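Local structure of pyocin S8 (Pseudomonas aeruginosa, 6W0V) at residues Q51-V56 and Y94-V99. The protein is an antibacterial pyocin that probably kills by cutting DNA with its C-terminal H-N-H nuclease domain, the part described here. The protein carries 1 engineered substitution. Numbering follows the deposited sequence.
Sequences QFWVAV and YAIHHV. Engineered in segment 94-99: Ala-95 (natural residue Glu).
Phe-52 carries its ring off the helix in the trans setting of chi1 (178°), opposite its own amide nitrogen, which aims it at Ile-96, whose own extended chain (chi2 167°) reaches back from the strand to meet it. The methyl CD1 of Ile-96 sits over one face of the phenyl ring, 3.7 Å from the centroid and 15° off the normal, a CH-pi contact. Isoleucine suits a strand by its beta-branch, and its CG1-CD1 arm is long enough to bring a methyl to the broad apolar face that phenylalanine offers. The indole of Trp-53 slides past Ile-96, its NE1 3.8 Å from that same CD1, which thus touches both aromatic residues. Beside it, Phe-52 CD1 lies over the centre of one indole face, 3.5 Å above the plane. Farther along the indole, CZ2 rests 3.8 Å from CB of Tyr-94, while the phenol leads away; Tyr-94 also packs on Tyr-52 of the immunity protein. Tryptophan adds a polar edge: NE1 donates in the ring plane to a water at 2.9 Å, and that water donates to Tyr-94 O at 2.7 Å, bridging the helix to the residue just before strand 95-98; the two segments have no direct hydrogen bond. Val-116 and Leu-37 also pack on Phe-52. Strands 95-98 and 114-117 with helix 119-122 are consistent with the beta-beta-alpha (His-Me) finger of colicin/pyocin DNases, and helix 45-57 packs its aromatic residues on the first of these strands.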
loop_
_atom_site.group_PDB
_atom_site.type_symbol
_atom_site.label_atom_id
_atom_site.label_comp_id
_atom_site.label_asym_id
_atom_site.label_seq_id
_atom_site.Cartn_x
_atom_site.Cartn_y
_atom_site.Cartn_z
ATOM N N GLN A 51 -12.781 -0.560 -3.238
ATOM C CA GLN A 51 -13.691 0.471 -2.715
ATOM C C GLN A 51 -13.263 0.798 -1.293
ATOM O O GLN A 51 -13.402 1.933 -0.876
ATOM C CB GLN A 51 -15.122 -0.023 -2.796
ATOM C CG GLN A 51 -15.566 -0.183 -4.234
ATOM C CD GLN A 51 -17.058 -0.329 -4.315
ATOM O OE1 GLN A 51 -17.787 0.311 -3.564
ATOM N NE2 GLN A 51 -17.501 -1.201 -5.208
ATOM N N PHE A 52 -12.761 -0.199 -0.586
ATOM C CA PHE A 52 -12.250 -0.046 0.787
ATOM C C PHE A 52 -11.148 1.010 0.771
ATOM O O PHE A 52 -11.223 2.032 1.463
ATOM C CB PHE A 52 -11.767 -1.409 1.256
ATOM C CG PHE A 52 -11.162 -1.416 2.620
ATOM C CD1 PHE A 52 -9.870 -0.967 2.823
ATOM C CD2 PHE A 52 -11.892 -1.886 3.695
ATOM C CE1 PHE A 52 -9.317 -1.004 4.086
ATOM C CE2 PHE A 52 -11.338 -1.927 4.956
ATOM C CZ PHE A 52 -10.054 -1.480 5.149
ATOM N N TRP A 53 -10.145 0.767 -0.047
ATOM C CA TRP A 53 -8.979 1.672 -0.043
ATOM C C TRP A 53 -9.358 3.006 -0.656
ATOM O O TRP A 53 -8.825 4.007 -0.197
ATOM C CB TRP A 53 -7.803 1.028 -0.744
ATOM C CG TRP A 53 -7.252 -0.066 0.098
ATOM C CD1 TRP A 53 -7.204 -1.385 -0.212
ATOM C CD2 TRP A 53 -6.750 0.055 1.436
ATOM N NE1 TRP A 53 -6.659 -2.088 0.819
ATOM C CE2 TRP A 53 -6.367 -1.234 1.845
ATOM C CE3 TRP A 53 -6.537 1.122 2.308
ATOM C CZ2 TRP A 53 -5.785 -1.480 3.083
ATOM C CZ3 TRP A 53 -5.974 0.877 3.536
ATOM C CH2 TRP A 53 -5.608 -0.407 3.920
ATOM N N VAL A 54 -10.245 3.017 -1.638
ATOM C CA VAL A 54 -10.754 4.294 -2.194
ATOM C C VAL A 54 -11.415 5.071 -1.066
ATOM O O VAL A 54 -11.197 6.265 -0.953
ATOM C CB VAL A 54 -11.709 4.063 -3.368
ATOM C CG1 VAL A 54 -12.517 5.301 -3.700
ATOM C CG2 VAL A 54 -10.948 3.567 -4.577
ATOM N N ALA A 55 -12.214 4.405 -0.249
ATOM C CA ALA A 55 -12.925 5.064 0.857
ATOM C C ALA A 55 -11.891 5.610 1.836
ATOM O O ALA A 55 -12.071 6.717 2.321
ATOM C CB ALA A 55 -13.867 4.093 1.504
ATOM N N VAL A 56 -10.846 4.833 2.111
ATOM C CA VAL A 56 -9.778 5.265 3.046
ATOM C C VAL A 56 -9.152 6.522 2.454
ATOM O O VAL A 56 -9.033 7.521 3.176
ATOM C CB VAL A 56 -8.736 4.163 3.276
ATOM C CG1 VAL A 56 -7.542 4.694 4.047
ATOM C CG2 VAL A 56 -9.336 2.968 3.987
ATOM N N TYR A 94 -0.773 -3.564 3.031
ATOM C CA TYR A 94 -1.746 -3.759 4.120
ATOM C C TYR A 94 -2.748 -4.800 3.657
ATOM O O TYR A 94 -3.275 -4.693 2.553
ATOM C CB TYR A 94 -2.400 -2.444 4.498
ATOM C CG TYR A 94 -1.482 -1.638 5.359
ATOM C CD1 TYR A 94 -1.263 -1.999 6.674
ATOM C CD2 TYR A 94 -0.763 -0.584 4.831
ATOM C CE1 TYR A 94 -0.401 -1.283 7.477
ATOM C CE2 TYR A 94 0.097 0.147 5.622
ATOM C CZ TYR A 94 0.280 -0.206 6.944
ATOM O OH TYR A 94 1.125 0.497 7.735
ATOM N N ALA A 95 -2.903 -5.821 4.479
ATOM C CA ALA A 95 -3.792 -6.956 4.195
ATOM C C ALA A 95 -5.112 -6.678 4.895
ATOM O O ALA A 95 -5.108 -6.178 6.017
ATOM C CB ALA A 95 -3.163 -8.231 4.662
ATOM N N ILE A 96 -6.204 -6.926 4.198
ATOM C CA ILE A 96 -7.527 -6.983 4.855
ATOM C C ILE A 96 -7.745 -8.445 5.207
ATOM O O ILE A 96 -7.868 -9.246 4.284
ATOM C CB ILE A 96 -8.611 -6.421 3.937
ATOM C CG1 ILE A 96 -8.294 -4.988 3.513
ATOM C CG2 ILE A 96 -9.958 -6.538 4.618
ATOM C CD1 ILE A 96 -9.151 -4.491 2.388
ATOM N N HIS A 97 -7.685 -8.753 6.494
ATOM C CA HIS A 97 -7.712 -10.134 7.016
ATOM C C HIS A 97 -9.142 -10.467 7.405
ATOM O O HIS A 97 -9.794 -9.636 8.042
ATOM C CB HIS A 97 -6.776 -10.273 8.208
ATOM C CG HIS A 97 -6.878 -11.606 8.849
ATOM N ND1 HIS A 97 -6.528 -12.762 8.179
ATOM C CD2 HIS A 97 -7.294 -11.973 10.078
ATOM C CE1 HIS A 97 -6.713 -13.789 8.981
ATOM N NE2 HIS A 97 -7.185 -13.331 10.146
ATOM N N HIS A 98 -9.593 -11.646 7.012
ATOM C CA HIS A 98 -10.873 -12.224 7.476
ATOM C C HIS A 98 -10.614 -12.931 8.797
ATOM O O HIS A 98 -9.910 -13.951 8.779
ATOM C CB HIS A 98 -11.425 -13.145 6.412
ATOM C CG HIS A 98 -11.921 -12.362 5.258
ATOM N ND1 HIS A 98 -11.135 -12.092 4.168
ATOM C CD2 HIS A 98 -13.107 -11.757 5.051
ATOM C CE1 HIS A 98 -11.837 -11.382 3.308
ATOM N NE2 HIS A 98 -13.053 -11.175 3.824
ATOM N N VAL A 99 -11.118 -12.362 9.888
ATOM C CA VAL A 99 -10.842 -12.844 11.271
ATOM C C VAL A 99 -11.326 -14.287 11.363
ATOM O O VAL A 99 -10.541 -15.161 11.773
ATOM C CB VAL A 99 -11.507 -11.952 12.331
ATOM C CG1 VAL A 99 -11.357 -12.540 13.725
ATOM C CG2 VAL A 99 -10.944 -10.546 12.281
HETATM O O HOH W 1 -5.548 -4.763 1.093
#